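PDB 6I1A: rutinosidase from Aspergillus niger, which cleaves the disaccharide rutinose from flavonoid glycosides such as rutin, as a secreted glycoside hydrolase of family 5. Local coordinates for residues H137-G142 and W155-N160; E194-N199 and P208-D213. All coordinates share one frame; numbering follows the deposited sequence. Where two conformers were deposited one is given.

Contact 1: residues H137-G142 and W155-N160; sequences HSLPGG and WYWFYN. With NAG (2-acetamido-2-deoxy-beta-D-glucopyranose), chain D.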
ATOM      1  N   HIS A 137      22.134  12.655  -4.038  1.00 11.71           N
ATOM      2  CA  HIS A 137      21.481  11.371  -3.772  1.00 11.60           C
ATOM      3  C   HIS A 137      21.787  10.852  -2.379  1.00 11.80           C
ATOM      4  O   HIS A 137      20.907  10.249  -1.733  1.00 12.05           O
ATOM      5  CB  HIS A 137      21.962  10.392  -4.854  1.00 11.78           C
ATOM      6  CG  HIS A 137      20.958   9.384  -5.300  1.00 11.86           C
ATOM      7  ND1 HIS A 137      19.789   9.768  -5.878  1.00 11.81           N
ATOM      8  CD2 HIS A 137      21.063   8.028  -5.430  1.00 13.23           C
ATOM      9  CE1 HIS A 137      19.163   8.675  -6.272  1.00 12.52           C
ATOM     10  NE2 HIS A 137      19.898   7.604  -6.026  1.00 13.36           N
ATOM     11  N   SER A 138      23.002  11.131  -1.901  1.00 11.09           N
ATOM     12  CA  SER A 138      23.426  10.857  -0.521  1.00 10.38           C
ATOM     13  C   SER A 138      23.701  12.176   0.199  1.00 11.36           C
ATOM     14  O   SER A 138      24.067  13.156  -0.460  1.00 11.95           O
ATOM     15  CB  SER A 138      24.672   9.986  -0.476  1.00 10.96           C
ATOM     16  OG  SER A 138      25.637  10.391  -1.435  1.00 12.25           O
ATOM     17  N   LEU A 139      23.606  12.132   1.514  1.00 11.14           N
ATOM     18  CA  LEU A 139      24.052  13.278   2.368  1.00 10.79           C
ATOM     19  C   LEU A 139      24.895  12.700   3.493  1.00 11.13           C
ATOM     20  O   LEU A 139      24.800  11.529   3.849  1.00 11.76           O
ATOM     21  CB  LEU A 139      22.869  14.046   2.948  1.00 11.92           C
ATOM     22  CG  LEU A 139      21.985  14.769   1.937  1.00 12.08           C
ATOM     23  CD1 LEU A 139      20.764  15.359   2.629  1.00 12.48           C
ATOM     24  CD2 LEU A 139      22.786  15.835   1.176  1.00 13.73           C
ATOM     25  N   PRO A 140      25.799  13.540   4.067  1.00 11.62           N
ATOM     26  CA  PRO A 140      26.674  13.103   5.132  1.00 11.34           C
ATOM     27  C   PRO A 140      25.936  12.409   6.269  1.00 11.05           C
ATOM     28  O   PRO A 140      24.909  12.894   6.758  1.00 11.57           O
ATOM     29  CB  PRO A 140      27.369  14.411   5.573  1.00 12.04           C
ATOM     30  CG  PRO A 140      27.401  15.239   4.286  1.00 12.98           C
ATOM     31  CD  PRO A 140      26.064  14.928   3.646  1.00 11.59           C
ATOM     32  N   GLY A 141      26.406  11.215   6.642  1.00 11.19           N
ATOM     33  CA  GLY A 141      25.878  10.404   7.727  1.00 11.88           C
ATOM     34  C   GLY A 141      24.863   9.346   7.285  1.00 11.52           C
ATOM     35  O   GLY A 141      24.707   8.370   7.989  1.00 12.35           O
ATOM     36  N   GLY A 142      24.266   9.547   6.127  1.00 12.40           N
ATOM     37  CA  GLY A 142      23.374   8.511   5.598  1.00 12.07           C
ATOM     38  C   GLY A 142      21.917   8.826   5.883  1.00 11.43           C
ATOM     39  O   GLY A 142      21.547   9.011   7.046  1.00 11.66           O
ATOM     40  N   TRP A 155      22.311   5.615   8.987  1.00 12.70           N
ATOM     41  CA  TRP A 155      21.153   6.514   9.235  1.00 12.41           C
ATOM     42  C   TRP A 155      21.540   7.694  10.124  1.00 12.00           C
ATOM     43  O   TRP A 155      20.691   8.335  10.676  1.00 13.55           O
ATOM     44  CB  TRP A 155      19.993   5.742   9.858  1.00 13.05           C
ATOM     45  CG  TRP A 155      19.208   4.779   9.023  1.00 13.21           C
ATOM     46  CD1 TRP A 155      18.096   5.103   8.293  1.00 13.29           C
ATOM     47  CD2 TRP A 155      19.390   3.361   8.933  1.00 12.39           C
ATOM     48  NE1 TRP A 155      17.569   3.966   7.769  1.00 13.04           N
ATOM     49  CE2 TRP A 155      18.329   2.883   8.133  1.00 12.81           C
ATOM     50  CE3 TRP A 155      20.315   2.446   9.452  1.00 13.56           C
ATOM     51  CZ2 TRP A 155      18.142   1.529   7.824  1.00 13.75           C
ATOM     52  CZ3 TRP A 155      20.117   1.114   9.177  1.00 14.04           C
ATOM     53  CH2 TRP A 155      19.059   0.660   8.365  1.00 14.12           C
ATOM     54  N   TYR A 156      22.852   7.962  10.189  1.00 11.67           N
ATOM     55  CA  TYR A 156      23.364   8.939  11.151  1.00 11.14           C
ATOM     56  C   TYR A 156      22.951  10.371  10.845  1.00 12.88           C
ATOM     57  O   TYR A 156      23.026  11.246  11.751  1.00 13.82           O
ATOM     58  CB  TYR A 156      24.905   8.869  11.241  1.00 12.30           C
ATOM     59  CG  TYR A 156      25.454   7.482  11.548  1.00 12.62           C
ATOM     60  CD1 TYR A 156      25.338   6.975  12.856  1.00 14.49           C
ATOM     61  CD2 TYR A 156      26.004   6.654  10.603  1.00 13.66           C
ATOM     62  CE1 TYR A 156      25.852   5.713  13.178  1.00 14.72           C
ATOM     63  CE2 TYR A 156      26.523   5.387  10.910  1.00 13.57           C
ATOM     64  CZ  TYR A 156      26.398   4.924  12.200  1.00 14.72           C
ATOM     65  OH  TYR A 156      26.860   3.650  12.494  1.00 17.49           O
ATOM     66  N   TRP A 157      22.538  10.673   9.626  1.00 12.58           N
ATOM     67  CA  TRP A 157      22.143  12.040   9.252  1.00 11.44           C
ATOM     68  C   TRP A 157      21.021  12.593  10.141  1.00 11.75           C
ATOM     69  O   TRP A 157      21.009  13.783  10.484  1.00 12.17           O
ATOM     70  CB  TRP A 157      21.725  12.041   7.800  1.00 11.63           C
ATOM     71  CG  TRP A 157      21.263  13.351   7.241  1.00 10.60           C
ATOM     72  CD1 TRP A 157      22.060  14.291   6.664  1.00 11.98           C
ATOM     73  CD2 TRP A 157      19.911  13.786   7.076  1.00 10.99           C
ATOM     74  NE1 TRP A 157      21.290  15.325   6.204  1.00 12.30           N
ATOM     75  CE2 TRP A 157      19.957  15.024   6.394  1.00 11.19           C
ATOM     76  CE3 TRP A 157      18.661  13.259   7.379  1.00 10.68           C
ATOM     77  CZ2 TRP A 157      18.833  15.785   6.095  1.00 12.60           C
ATOM     78  CZ3 TRP A 157      17.536  13.983   7.027  1.00 11.24           C
ATOM     79  CH2 TRP A 157      17.607  15.194   6.357  1.00 11.55           C
ATOM     80  N   PHE A 158      20.038  11.755  10.478  1.00 12.13           N
ATOM     81  CA  PHE A 158      18.870  12.202  11.219  1.00 13.00           C
ATOM     82  C   PHE A 158      19.265  12.796  12.587  1.00 14.31           C
ATOM     83  O   PHE A 158      20.019  12.145  13.345  1.00 15.28           O
ATOM     84  CB  PHE A 158      17.857  11.073  11.441  1.00 14.19           C
ATOM     85  CG  PHE A 158      17.165  10.681  10.156  1.00 12.26           C
ATOM     86  CD1 PHE A 158      16.011  11.335   9.783  1.00 13.35           C
ATOM     87  CD2 PHE A 158      17.631   9.625   9.398  1.00 12.00           C
ATOM     88  CE1 PHE A 158      15.404  11.043   8.565  1.00 13.20           C
ATOM     89  CE2 PHE A 158      16.980   9.290   8.210  1.00 13.91           C
ATOM     90  CZ  PHE A 158      15.862   9.992   7.825  1.00 13.74           C
ATOM     91  N   TYR A 159      18.704  13.962  12.886  1.00 13.02           N
ATOM     92  CA  TYR A 159      18.758  14.653  14.218  0.70 15.29           C
ATOM     93  C   TYR A 159      20.200  15.042  14.571  1.00 16.24           C
ATOM     94  O   TYR A 159      20.490  15.286  15.762  1.00 20.81           O
ATOM     95  CB  TYR A 159      18.206  13.746  15.320  0.70 16.10           C
ATOM     96  CG  TYR A 159      16.986  12.952  14.920  0.70 18.58           C
ATOM     97  CD1 TYR A 159      15.854  13.577  14.450  0.70 19.77           C
ATOM     98  CD2 TYR A 159      16.980  11.574  15.002  0.70 20.47           C
ATOM     99  CE1 TYR A 159      14.729  12.852  14.071  0.70 22.08           C
ATOM    100  CE2 TYR A 159      15.874  10.819  14.630  0.70 21.61           C
ATOM    101  CZ  TYR A 159      14.758  11.461  14.125  0.70 23.70           C
ATOM    102  OH  TYR A 159      13.694  10.678  13.730  0.70 25.47           O
ATOM    103  N   ASN A 160      21.092  15.112  13.594  1.00 14.01           N
ATOM    104  CA  ASN A 160      22.523  15.341  13.855  1.00 13.99           C
ATOM    105  C   ASN A 160      22.948  16.671  13.242  1.00 13.99           C
ATOM    106  O   ASN A 160      22.947  16.839  12.003  1.00 13.92           O
ATOM    107  CB  ASN A 160      23.316  14.134  13.405  1.00 14.37           C
ATOM    108  CG  ASN A 160      24.814  14.272  13.589  1.00 14.36           C
ATOM    109  OD1 ASN A 160      25.445  15.259  13.167  1.00 14.24           O
ATOM    110  ND2 ASN A 160      25.370  13.238  14.217  1.00 16.62           N
TER
HETATM  111  C1  NAG D 402      26.825  13.150  14.297  1.00 17.39           C
HETATM  112  C2  NAG D 402      27.514  13.553  15.594  1.00 18.24           C
HETATM  113  C3  NAG D 402      29.003  13.222  15.410  1.00 18.40           C
HETATM  114  C4  NAG D 402      29.163  11.775  15.055  1.00 17.21           C
HETATM  115  C5  NAG D 402      28.409  11.369  13.784  1.00 17.38           C
HETATM  116  C6  NAG D 402      28.397   9.856  13.531  1.00 18.73           C
HETATM  117  C7  NAG D 402      26.634  15.398  16.892  1.00 22.08           C
HETATM  118  C8  NAG D 402      26.591  16.885  16.968  1.00 22.63           C
HETATM  119  N2  NAG D 402      27.336  14.939  15.882  1.00 17.65           N
HETATM  120  O3  NAG D 402      29.664  13.392  16.707  1.00 18.12           O
HETATM  121  O4  NAG D 402      30.565  11.489  14.759  1.00 18.10           O
HETATM  122  O5  NAG D 402      27.047  11.779  13.971  1.00 16.89           O
HETATM  123  O6  NAG D 402      27.907   9.688  12.195  1.00 19.34           O
HETATM  124  O7  NAG D 402      26.091  14.629  17.696  1.00 23.58           O
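The carbonyl oxygen G142 O is the point on which W155 and W157 converge. It accepts the backbone N-H of W157, N to O 3.2 Å, with the donor 29° out of the carbonyl plane, and it also receives a CA-H...O contact from W155 CA at 3.3 Å. W157 CB lies against the same oxygen. One residue back, G141 O takes a weak, bent bond from Y156 N at 2.9 Å and sits at the edge of the Y156 ring. Both glycines have positive phi angles, G142 closing a type II turn that begins at L139, and without side chains they let the two backbones come close: G141 CA and W157 CA are 4.4 Å apart.

With CG anti to its backbone N (chi1 179°), W157 lies alongside L139 and presents its indole edge to P140 O, which is 3.2 Å from W157 CD1. L139 brings its CD1 to 3.6 Å from W157 NE1. That N-H is hydrogen-bonded to S167 of helix 161-179, whose N-cap is N160. N160 also carries an N-glycan through ND2, and the sugar's O6 lies 3.3 Å from Y156 CB. Carbonyls thus do much of the joining here: the glycine turn offers its oxygens to backbone N-H and C-H groups, and the buried indole nitrogen finds its acceptor on the helix.

Contact 2: residues E194-N199 and P208-D213; sequences EPADNN and PLALTD. With NAG (2-acetamido-2-deoxy-beta-D-glucopyranose), chain F; EDO (1,2-ethanediol), chain K; EDO (1,2-ethanediol), chain O.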
ATOM      1  N   GLU A 194      15.025   9.960  -1.137  1.00 10.62           N
ATOM      2  CA  GLU A 194      14.508   8.797  -0.399  1.00 11.40           C
ATOM      3  C   GLU A 194      15.029   8.742   1.041  1.00 11.12           C
ATOM      4  O   GLU A 194      15.504   7.694   1.500  1.00 11.62           O
ATOM      5  CB  GLU A 194      14.769   7.508  -1.178  1.00 11.61           C
ATOM      6  CG  GLU A 194      14.073   7.460  -2.501  1.00 11.69           C
ATOM      7  CD  GLU A 194      14.316   6.161  -3.264  1.00 12.09           C
ATOM      8  OE1 GLU A 194      14.917   5.203  -2.742  1.00 12.97           O
ATOM      9  OE2 GLU A 194      13.716   6.055  -4.412  1.00 12.68           O
ATOM     10  N   PRO A 195      14.833   9.820   1.834  1.00 11.56           N
ATOM     11  CA  PRO A 195      15.133   9.715   3.258  1.00 11.73           C
ATOM     12  C   PRO A 195      14.191   8.699   3.905  1.00 11.85           C
ATOM     13  O   PRO A 195      12.977   8.673   3.609  1.00 12.04           O
ATOM     14  CB  PRO A 195      14.881  11.153   3.776  1.00 12.64           C
ATOM     15  CG  PRO A 195      13.854  11.710   2.798  1.00 12.95           C
ATOM     16  CD  PRO A 195      14.214  11.097   1.473  1.00 11.92           C
ATOM     17  N   ALA A 196      14.699   7.886   4.822  1.00 12.19           N
ATOM     18  CA  ALA A 196      13.910   6.843   5.504  1.00 12.10           C
ATOM     19  C   ALA A 196      14.589   6.508   6.817  1.00 12.40           C
ATOM     20  O   ALA A 196      15.767   6.182   6.788  1.00 13.68           O
ATOM     21  CB  ALA A 196      13.771   5.656   4.613  1.00 12.89           C
ATOM     22  N   ASP A 197      13.823   6.586   7.910  1.00 12.85           N
ATOM     23  CA  ASP A 197      14.341   6.273   9.249  1.00 13.86           C
ATOM     24  C   ASP A 197      13.711   5.024   9.813  1.00 13.78           C
ATOM     25  O   ASP A 197      14.009   4.702  11.015  1.00 16.79           O
ATOM     26  CB  ASP A 197      14.164   7.422  10.241  1.00 13.85           C
ATOM     27  CG  ASP A 197      12.733   7.687  10.568  1.00 14.66           C
ATOM     28  OD1 ASP A 197      11.871   7.310   9.774  1.00 14.67           O
ATOM     29  OD2 ASP A 197      12.456   8.319  11.628  1.00 18.37           O
ATOM     30  N   ASN A 198      12.827   4.321   9.097  1.00 13.22           N
ATOM     31  CA  ASN A 198      12.077   3.177   9.690  1.00 13.57           C
ATOM     32  C   ASN A 198      12.166   1.967   8.786  1.00 14.67           C
ATOM     33  O   ASN A 198      11.247   1.095   8.853  1.00 15.20           O
ATOM     34  CB  ASN A 198      10.648   3.537   9.970  1.00 13.68           C
ATOM     35  CG  ASN A 198       9.967   2.528  10.857  1.00 15.76           C
ATOM     36  OD1 ASN A 198      10.577   2.019  11.800  1.00 17.30           O
ATOM     37  ND2 ASN A 198       8.700   2.201  10.525  1.00 14.88           N
ATOM     38  N   ASN A 199      13.232   1.804   8.026  1.00 13.65           N
ATOM     39  CA  ASN A 199      13.383   0.723   7.028  1.00 12.96           C
ATOM     40  C   ASN A 199      14.420  -0.328   7.449  1.00 12.84           C
ATOM     41  O   ASN A 199      14.970  -1.001   6.562  1.00 15.19           O
ATOM     42  CB  ASN A 199      13.663   1.308   5.648  1.00 12.52           C
ATOM     43  CG  ASN A 199      14.965   2.089   5.590  1.00 12.73           C
ATOM     44  OD1 ASN A 199      15.165   2.929   6.464  1.00 13.37           O
ATOM     45  ND2 ASN A 199      15.772   1.816   4.595  1.00 13.54           N
ATOM     46  N   PRO A 208       4.737   4.699   2.900  1.00 12.69           N
ATOM     47  CA  PRO A 208       4.777   5.755   3.925  1.00 13.09           C
ATOM     48  C   PRO A 208       5.381   5.296   5.252  1.00 13.07           C
ATOM     49  O   PRO A 208       5.800   6.157   6.030  1.00 14.02           O
ATOM     50  CB  PRO A 208       3.302   6.124   4.091  1.00 13.94           C
ATOM     51  CG  PRO A 208       2.752   5.912   2.674  1.00 13.50           C
ATOM     52  CD  PRO A 208       3.405   4.635   2.239  1.00 14.24           C
ATOM     53  N   LEU A 209       5.393   4.020   5.536  1.00 13.59           N
ATOM     54  CA  LEU A 209       5.907   3.543   6.834  1.00 13.71           C
ATOM     55  C   LEU A 209       7.436   3.563   6.857  1.00 12.60           C
ATOM     56  O   LEU A 209       8.011   3.294   7.918  1.00 14.08           O
ATOM     57  CB  LEU A 209       5.422   2.120   7.099  1.00 15.74           C
ATOM     58  CG  LEU A 209       3.901   1.975   7.237  1.00 19.05           C
ATOM     59  CD1 LEU A 209       3.581   0.557   7.676  1.00 23.17           C
ATOM     60  CD2 LEU A 209       3.294   3.052   8.151  1.00 24.37           C
ATOM     61  N   ALA A 210       8.098   3.917   5.742  1.00 12.67           N
ATOM     62  CA  ALA A 210       9.577   3.988   5.742  1.00 11.96           C
ATOM     63  C   ALA A 210      10.054   5.238   6.479  1.00 12.70           C
ATOM     64  O   ALA A 210      11.243   5.259   6.858  1.00 12.47           O
ATOM     65  CB  ALA A 210      10.053   4.025   4.335  1.00 12.78           C
ATOM     66  N   LEU A 211       9.219   6.207   6.732  1.00 12.77           N
ATOM     67  CA  LEU A 211       9.606   7.488   7.390  1.00 12.55           C
ATOM     68  C   LEU A 211       8.618   7.794   8.500  1.00 14.41           C
ATOM     69  O   LEU A 211       7.403   7.940   8.204  1.00 15.28           O
ATOM     70  CB  LEU A 211       9.698   8.587   6.328  1.00 12.77           C
ATOM     71  CG  LEU A 211      10.152   9.981   6.827  1.00 13.33           C
ATOM     72  CD1 LEU A 211      11.634   9.942   7.272  1.00 14.29           C
ATOM     73  CD2 LEU A 211       9.950  11.034   5.752  1.00 13.49           C
ATOM     74  N   THR A 212       9.109   7.868   9.723  1.00 14.98           N
ATOM     75  CA  THR A 212       8.271   8.229  10.893  1.00 14.84           C
ATOM     76  C   THR A 212       7.983   9.729  10.920  1.00 15.32           C
ATOM     77  O   THR A 212       8.628  10.512  10.234  1.00 14.00           O
ATOM     78  CB  THR A 212       8.893   7.817  12.227  1.00 16.25           C
ATOM     79  OG1 THR A 212      10.000   8.694  12.498  1.00 17.02           O
ATOM     80  CG2 THR A 212       9.373   6.390  12.206  1.00 18.03           C
ATOM     81  N   ASP A 213       6.977  10.152  11.706  1.00 16.83           N
ATOM     82  CA  ASP A 213       6.720  11.588  11.876  1.00 16.73           C
ATOM     83  C   ASP A 213       7.941  12.293  12.466  1.00 15.43           C
ATOM     84  O   ASP A 213       8.244  13.430  12.056  1.00 16.07           O
ATOM     85  CB  ASP A 213       5.489  11.816  12.773  1.00 20.76           C
ATOM     86  CG  ASP A 213       4.138  11.730  12.047  1.00 27.37           C
ATOM     87  OD1 ASP A 213       4.027  11.840  10.757  1.00 26.68           O
ATOM     88  OD2 ASP A 213       3.151  11.559  12.780  1.00 29.99           O
TER
HETATM   89  C1  NAG F 404       8.001   1.194  11.312  1.00 16.98           C
HETATM   90  C2  NAG F 404       6.528   1.573  11.526  1.00 17.41           C
HETATM   91  C3  NAG F 404       5.817   0.343  12.196  1.00 19.81           C
HETATM   92  C4  NAG F 404       6.013  -0.908  11.377  1.00 19.54           C
HETATM   93  C5  NAG F 404       7.495  -1.180  11.242  1.00 17.76           C
HETATM   94  C6  NAG F 404       7.780  -2.404  10.423  1.00 18.63           C
HETATM   95  C7  NAG F 404       6.042   3.936  11.848  1.00 23.14           C
HETATM   96  C8  NAG F 404       5.875   5.048  12.865  1.00 22.86           C
HETATM   97  N2  NAG F 404       6.410   2.768  12.326  1.00 19.94           N
HETATM   98  O3  NAG F 404       4.398   0.637  12.231  1.00 22.86           O
HETATM   99  O4  NAG F 404       5.473  -2.035  12.139  1.00 21.29           O
HETATM  100  O5  NAG F 404       8.074  -0.013  10.569  1.00 16.03           O
HETATM  101  O6  NAG F 404       9.153  -2.795  10.487  1.00 18.53           O
HETATM  102  O7  NAG F 404       5.903   4.147  10.633  1.00 23.22           O
HETATM  103  C1  EDO K 409      14.772   2.183  -4.363  1.00 23.00           C
HETATM  104  O1  EDO K 409      15.686   3.229  -4.193  1.00 18.38           O
HETATM  105  C2  EDO K 409      13.706   2.588  -5.320  1.00 23.05           C
HETATM  106  O2  EDO K 409      12.764   3.550  -4.768  1.00 22.34           O
HETATM  107  C1  EDO O 413      19.859  -1.765   5.071  1.00 25.70           C
HETATM  108  O1  EDO O 413      19.706  -3.164   4.809  1.00 36.48           O
HETATM  109  C2  EDO O 413      18.491  -1.229   5.260  1.00 25.28           C
HETATM  110  O2  EDO O 413      17.693  -1.961   6.184  1.00 26.26           O
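Two hydrogen bonds join T212 to the D197 carboxylate, one from the T212 backbone N-H and one from its hydroxyl, and they use both oxygens of the acid. D197 OD1 accepts the backbone N-H of T212, N to O 2.8 Å and almost straight at 169°, while D197 OD2 takes the hydroxyl proton of T212 OG1 at 2.6 Å. Each oxygen uses its syn lone pair, so the pair of bonds fixes the rotation of the carboxylate. The two side chains cross at about a right angle. With chi1 at 67°, D197 holds CG between its backbone N and carbonyl carbon, which brings the carboxylate within bonding distance of T212. T212 OG1 also caps G215 N at the start of helix 213-233.

The second group of bonds belongs to N198. Its backbone N-H reaches A210 O at 2.9 Å from above the carbonyl plane. Its side-chain ND2, already bonded to C1 of an N-linked sugar, gives its N-H to L209 O, also at 2.9 Å; the acceptor lies only 10° out of the amide plane. The glycosylated amide thus points its N-H edge at the 3-10 turn 208-210, which fixes its orientation. K246 NZ is hydrogen-bonded to the carbonyl oxygens of P208 and L211.

Apolar contact is modest: A196 CB meets A210 CB at 4.1 Å, and T212 CG2 approaches the sugar's acetyl methyl C8. The L211 methyl CD1 lies beside the carboxylate, 3.6 Å from D197 OD1.

The bonds form a relay: T212 accepts from the helix N-terminus and donates to D197. The two donors, and the nearby helix N-terminus, would probably favour the ionised acid, while one asparagine both bears the glycan and ties the segments together.

How the contacts relate
Contacts 1 and 2 illustrate how neighbouring loops of a TIM barrel touch one another. They come in series along the chain: contact 1 lies in the loop from strand 131-136 to helix 161-179, contact 2 in the loop from strand 187-190 to helix 213-233. These two strands are adjacent and parallel in one sheet, so both loops rise from the C-terminal ends of its strands, the end at which TIM-barrel enzymes place their active sites. The contact centres are 13 Å apart, and they meet directly: W155 NE1 probably donates a hydrogen bond to N199 OD1, 2.9 Å away, and W155 CD1 packs on A196 O. Each loop also carries an N-linked glycan.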